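Local coordinates for kinesin-like protein KAR3 (Saccharomyces cerevisiae, PDB 1F9V) that is a kinesin-related motor that probably uses ATP hydrolysis to move along microtubules, here as a mutant motor domain with bound ADP, at residues 67-70 and 71-75; 138-141 and 142-145. The protein carries 2 engineered substitutions. All blocks are in the same frame, centred on the assembly; numbering follows the deposited sequence.

Interaction 1 of 2, residues 67-70 and 71-75; sequences VDVF and KEVGQ. With ADP (adenosine-5'-diphosphate), chain D.
Phe70 lays one face of its ring over the backbone of Gly74, one turn on along helix 66-77. Gly74 CA sits 3.9 Å from the centroid of the Phe70 ring, a CH-pi contact over the face. With CG anti to the backbone N (chi1 -161°), the ring swings along the helix, its CD1 3.8 Å from Val73 CB, the two side chains crossing at about a right angle. The lack of a side chain at Gly74 lets the ring lie this close to the backbone. Replacing Phe70 by an alanine would probably leave a gap over Gly74 and beside Ser112 and Thr113 of helix 109-124. Val69 and Val73 run side by side, meeting at CG1 and CG2. At the solvent side, Lys71 reaches back along the helix, bending at chi4 (102°) to set NZ 2.8 Å from Asp68 OD1 in a salt bridge; Asp68 OD2 takes the Thr65 N-H. Val69 O accepts from both Glu72 N and Val73 N. A water donates to Asp68 O and Glu72 OE1. Gln75 NE2 donates to Lys71 O at 3.3 Å, the acceptor lying close to the Gln75 amide plane. Glu72 and Gln75 belong to the pocket of an ADP, whose ribose lies against Gln75 CB. That ADP donates from O2' to Glu72 O at 3.0 Å, so at Glu72 the hydroxyl meets the main-chain carbonyl and not the carboxylate, a contact that does not depend on that side chain's charge.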
loop_
_atom_site.group_PDB
_atom_site.type_symbol
_atom_site.label_atom_id
_atom_site.label_comp_id
_atom_site.label_asym_id
_atom_site.label_seq_id
_atom_site.Cartn_x
_atom_site.Cartn_y
_atom_site.Cartn_z
ATOM N N VAL A 67 12.894 -0.169 -9.610
ATOM C CA VAL A 67 13.995 -0.948 -9.051
ATOM C C VAL A 67 14.593 -0.212 -7.838
ATOM O O VAL A 67 14.911 -0.830 -6.819
ATOM C CB VAL A 67 15.097 -1.210 -10.125
ATOM C CG1 VAL A 67 16.394 -1.632 -9.467
ATOM C CG2 VAL A 67 14.619 -2.279 -11.099
ATOM N N ASP A 68 14.738 1.109 -7.944
ATOM C CA ASP A 68 15.271 1.910 -6.841
ATOM C C ASP A 68 14.338 1.833 -5.625
ATOM O O ASP A 68 14.786 1.740 -4.488
ATOM C CB ASP A 68 15.412 3.380 -7.257
ATOM C CG ASP A 68 16.407 3.577 -8.382
ATOM O OD1 ASP A 68 17.373 2.786 -8.463
ATOM O OD2 ASP A 68 16.221 4.520 -9.184
ATOM N N VAL A 69 13.035 1.881 -5.880
ATOM C CA VAL A 69 12.052 1.823 -4.803
ATOM C C VAL A 69 12.138 0.488 -4.074
ATOM O O VAL A 69 12.141 0.437 -2.847
ATOM C CB VAL A 69 10.615 2.011 -5.352
ATOM C CG1 VAL A 69 9.581 1.622 -4.279
ATOM C CG2 VAL A 69 10.417 3.463 -5.800
ATOM N N PHE A 70 12.237 -0.599 -4.826
ATOM C CA PHE A 70 12.291 -1.895 -4.177
ATOM C C PHE A 70 13.544 -2.128 -3.349
ATOM O O PHE A 70 13.580 -3.035 -2.518
ATOM C CB PHE A 70 12.113 -3.026 -5.188
ATOM C CG PHE A 70 11.707 -4.323 -4.553
ATOM C CD1 PHE A 70 10.414 -4.494 -4.067
ATOM C CD2 PHE A 70 12.632 -5.346 -4.379
ATOM C CE1 PHE A 70 10.050 -5.668 -3.410
ATOM C CE2 PHE A 70 12.278 -6.524 -3.725
ATOM C CZ PHE A 70 10.980 -6.681 -3.237
ATOM N N LYS A 71 14.576 -1.313 -3.557
ATOM C CA LYS A 71 15.793 -1.479 -2.778
ATOM C C LYS A 71 15.448 -1.270 -1.312
ATOM O O LYS A 71 16.078 -1.835 -0.423
ATOM C CB LYS A 71 16.861 -0.470 -3.213
ATOM C CG LYS A 71 17.555 -0.836 -4.518
ATOM C CD LYS A 71 18.828 -0.026 -4.711
ATOM C CE LYS A 71 19.342 -0.154 -6.136
ATOM N NZ LYS A 71 19.007 1.048 -6.949
ATOM N N GLU A 72 14.435 -0.450 -1.061
ATOM C CA GLU A 72 14.008 -0.191 0.304
ATOM C C GLU A 72 12.942 -1.213 0.710
ATOM O O GLU A 72 13.021 -1.816 1.778
ATOM C CB GLU A 72 13.438 1.226 0.423
ATOM C CG GLU A 72 14.363 2.325 -0.088
ATOM C CD GLU A 72 15.749 2.259 0.534
ATOM O OE1 GLU A 72 16.742 2.380 -0.216
ATOM O OE2 GLU A 72 15.846 2.083 1.768
ATOM N N VAL A 73 11.966 -1.424 -0.166
ATOM C CA VAL A 73 10.863 -2.341 0.103
ATOM C C VAL A 73 11.241 -3.805 0.310
ATOM O O VAL A 73 10.577 -4.516 1.061
ATOM C CB VAL A 73 9.810 -2.244 -1.018
ATOM C CG1 VAL A 73 8.568 -3.074 -0.662
ATOM C CG2 VAL A 73 9.431 -0.783 -1.232
ATOM N N GLY A 74 12.303 -4.261 -0.342
ATOM C CA GLY A 74 12.702 -5.652 -0.196
ATOM C C GLY A 74 12.953 -6.095 1.237
ATOM O O GLY A 74 12.595 -7.210 1.631
ATOM N N GLN A 75 13.569 -5.217 2.020
ATOM C CA GLN A 75 13.895 -5.505 3.411
ATOM C C GLN A 75 12.636 -5.693 4.257
ATOM O O GLN A 75 12.649 -6.404 5.258
ATOM C CB GLN A 75 14.757 -4.370 3.984
ATOM C CG GLN A 75 15.492 -3.569 2.909
ATOM C CD GLN A 75 16.696 -2.808 3.443
ATOM O OE1 GLN A 75 16.980 -2.823 4.641
ATOM N NE2 GLN A 75 17.413 -2.135 2.545
HETATM P PB ADP D . 15.687 -0.159 11.011
HETATM O O1B ADP D . 15.757 0.432 12.382
HETATM O O2B ADP D . 14.327 0.305 10.241
HETATM O O3B ADP D . 16.899 0.192 10.212
HETATM P PA ADP D . 14.314 -2.713 11.079
HETATM O O1A ADP D . 14.634 -3.896 11.899
HETATM O O2A ADP D . 13.135 -1.988 11.591
HETATM O O3A ADP D . 15.544 -1.715 11.111
HETATM O "O5'" ADP D . 14.186 -3.085 9.518
HETATM C "C5'" ADP D . 15.178 -2.607 8.604
HETATM C "C4'" ADP D . 14.621 -2.369 7.200
HETATM O "O4'" ADP D . 13.428 -3.136 6.896
HETATM C "C3'" ADP D . 14.295 -0.915 6.941
HETATM O "O3'" ADP D . 15.419 -0.153 6.473
HETATM C "C2'" ADP D . 13.157 -0.958 5.951
HETATM O "O2'" ADP D . 13.612 -0.921 4.588
HETATM C "C1'" ADP D . 12.424 -2.241 6.335
HETATM N N9 ADP D . 11.230 -1.975 7.243
HETATM C C8 ADP D . 11.098 -2.318 8.538
HETATM N N7 ADP D . 9.890 -1.924 8.981
HETATM C C5 ADP D . 9.248 -1.342 7.990
HETATM C C6 ADP D . 7.983 -0.743 7.806
HETATM N N6 ADP D . 7.097 -0.679 8.818
HETATM N N1 ADP D . 7.644 -0.214 6.583
HETATM C C2 ADP D . 8.491 -0.251 5.530
HETATM N N3 ADP D . 9.699 -0.826 5.691
HETATM C C4 ADP D . 10.112 -1.369 6.870
HETATM O O HOH W 1 16.421 3.302 -3.040
#

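Interaction 2 of 2, residues 138-141 and 142-145; sequences IEIY and NENI
Asn142 stacks its amide on the Tyr141 ring, the two planes 29° apart and both side chains pointing the same way. Asn142 CG lies over one ring face, offset toward the rim, and ND2 comes 3.5 Å from Tyr141 CE2. The Tyr141 ring reaches this place because CG stands anti to the backbone N (chi1 178°). The backbone beside the stack forms a type I' turn from Tyr141 to Asn144, with Asn142 and Glu143 both at positive phi, closing a tight hairpin. Tyr141 N donates to Asn144 O at 2.9 Å, and Asn144 N to Tyr141 O at 3.0 Å. A water bridges Tyr141 O to Asn144 OD1. The same Asn144 O also receives a CA-H...O contact from Ile140 CA at 3.2 Å. On the face bearing Ile140 and Ile145, a non-hydrogen-bonded pair, the CG1 atoms meet at 4.1 Å, and Ile138 CD1 reaches Ile145 CG2. Ile140 CG2 also rests on Glu143 CA. Farther out, Asn142 OD1 takes a hydrogen bond from Asn266 ND2, which helps fix the amide's rotation, and His213 meets Tyr141 edge-to-face. The chemistry divides the work: the isoleucine face packs on helix 297-306, while Asn142 and Glu143 spend their polar ends on Asn266 of helix 258-281 and the backbone N of Lys297, consistent with a hairpin tip fixed in place on both helices.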
loop_
_atom_site.group_PDB
_atom_site.type_symbol
_atom_site.label_atom_id
_atom_site.label_comp_id
_atom_site.label_asym_id
_atom_site.label_seq_id
_atom_site.Cartn_x
_atom_site.Cartn_y
_atom_site.Cartn_z
ATOM N N ILE A 138 -8.058 -10.021 -4.701
ATOM C CA ILE A 138 -9.423 -9.545 -4.592
ATOM C C ILE A 138 -9.486 -8.036 -4.718
ATOM O O ILE A 138 -8.462 -7.356 -4.762
ATOM C CB ILE A 138 -10.039 -9.926 -3.213
ATOM C CG1 ILE A 138 -9.287 -9.206 -2.089
ATOM C CG2 ILE A 138 -9.970 -11.444 -2.996
ATOM C CD1 ILE A 138 -9.977 -9.259 -0.732
ATOM N N GLU A 139 -10.705 -7.523 -4.781
ATOM C CA GLU A 139 -10.913 -6.092 -4.823
ATOM C C GLU A 139 -12.098 -5.802 -3.914
ATOM O O GLU A 139 -12.958 -6.658 -3.708
ATOM C CB GLU A 139 -11.210 -5.615 -6.248
ATOM C CG GLU A 139 -12.684 -5.498 -6.552
ATOM C CD GLU A 139 -12.971 -5.014 -7.957
ATOM O OE1 GLU A 139 -12.030 -4.574 -8.657
ATOM O OE2 GLU A 139 -14.150 -5.078 -8.358
ATOM N N ILE A 140 -12.110 -4.607 -3.338
ATOM C CA ILE A 140 -13.215 -4.182 -2.505
ATOM C C ILE A 140 -13.796 -2.991 -3.253
ATOM O O ILE A 140 -13.104 -2.002 -3.499
ATOM C CB ILE A 140 -12.756 -3.750 -1.096
ATOM C CG1 ILE A 140 -12.365 -4.986 -0.277
ATOM C CG2 ILE A 140 -13.890 -3.014 -0.379
ATOM C CD1 ILE A 140 -11.710 -4.669 1.046
ATOM N N TYR A 141 -15.055 -3.112 -3.652
ATOM C CA TYR A 141 -15.748 -2.054 -4.377
ATOM C C TYR A 141 -17.084 -1.823 -3.685
ATOM O O TYR A 141 -17.891 -2.750 -3.547
ATOM C CB TYR A 141 -15.980 -2.454 -5.836
ATOM C CG TYR A 141 -16.746 -1.407 -6.609
ATOM C CD1 TYR A 141 -16.250 -0.112 -6.737
ATOM C CD2 TYR A 141 -17.989 -1.694 -7.170
ATOM C CE1 TYR A 141 -16.970 0.874 -7.402
ATOM C CE2 TYR A 141 -18.723 -0.709 -7.842
ATOM C CZ TYR A 141 -18.204 0.571 -7.947
ATOM O OH TYR A 141 -18.919 1.558 -8.588
ATOM N N ASN A 142 -17.311 -0.591 -3.247
ATOM C CA ASN A 142 -18.539 -0.254 -2.550
ATOM C C ASN A 142 -18.677 -1.161 -1.342
ATOM O O ASN A 142 -19.768 -1.643 -1.040
ATOM C CB ASN A 142 -19.749 -0.421 -3.472
ATOM C CG ASN A 142 -20.028 0.820 -4.277
ATOM O OD1 ASN A 142 -19.566 1.902 -3.929
ATOM N ND2 ASN A 142 -20.779 0.677 -5.360
ATOM N N GLU A 143 -17.550 -1.401 -0.675
ATOM C CA GLU A 143 -17.482 -2.225 0.529
ATOM C C GLU A 143 -17.844 -3.701 0.341
ATOM O O GLU A 143 -18.143 -4.399 1.314
ATOM C CB GLU A 143 -18.341 -1.598 1.640
ATOM C CG GLU A 143 -17.832 -0.230 2.127
ATOM C CD GLU A 143 -16.402 -0.273 2.673
ATOM O OE1 GLU A 143 -16.232 -0.454 3.899
ATOM O OE2 GLU A 143 -15.445 -0.123 1.879
ATOM N N ASN A 144 -17.805 -4.171 -0.902
ATOM C CA ASN A 144 -18.090 -5.570 -1.218
ATOM C C ASN A 144 -16.821 -6.209 -1.772
ATOM O O ASN A 144 -16.106 -5.593 -2.557
ATOM C CB ASN A 144 -19.191 -5.682 -2.273
ATOM C CG ASN A 144 -20.551 -5.261 -1.750
ATOM O OD1 ASN A 144 -21.325 -4.620 -2.456
ATOM N ND2 ASN A 144 -20.846 -5.619 -0.511
ATOM N N ILE A 145 -16.546 -7.444 -1.363
ATOM C CA ILE A 145 -15.367 -8.156 -1.831
ATOM C C ILE A 145 -15.681 -8.871 -3.137
ATOM O O ILE A 145 -16.738 -9.489 -3.281
ATOM C CB ILE A 145 -14.894 -9.198 -0.787
ATOM C CG1 ILE A 145 -14.295 -8.479 0.424
ATOM C CG2 ILE A 145 -13.876 -10.157 -1.417
ATOM C CD1 ILE A 145 -13.978 -9.393 1.605
HETATM O O HOH W 2 -19.975 -3.787 -4.865
#

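Overall arrangement
Interactions 1 and 2 lie on opposite sides of the chain's centre, their centres about 28 Å apart and their nearest atoms about 18 Å apart, with no touch between them. Both belong to the kinesin motor domain, one on a helix packed against strands 4-11 and 58-60, the other at the tip of a hairpin in the central sheet. Interaction 1 touches one ADP directly through Glu72 and Gln75; Asn4, Arg6 and Thr312 also bond this nucleotide. The second ADP occupies the P-loop, and Val69's side chain is about 7 Å from it. From interaction 2, the Glu139 side chain stands about 11 Å from the magnesium ion and about 13 Å from an ADP.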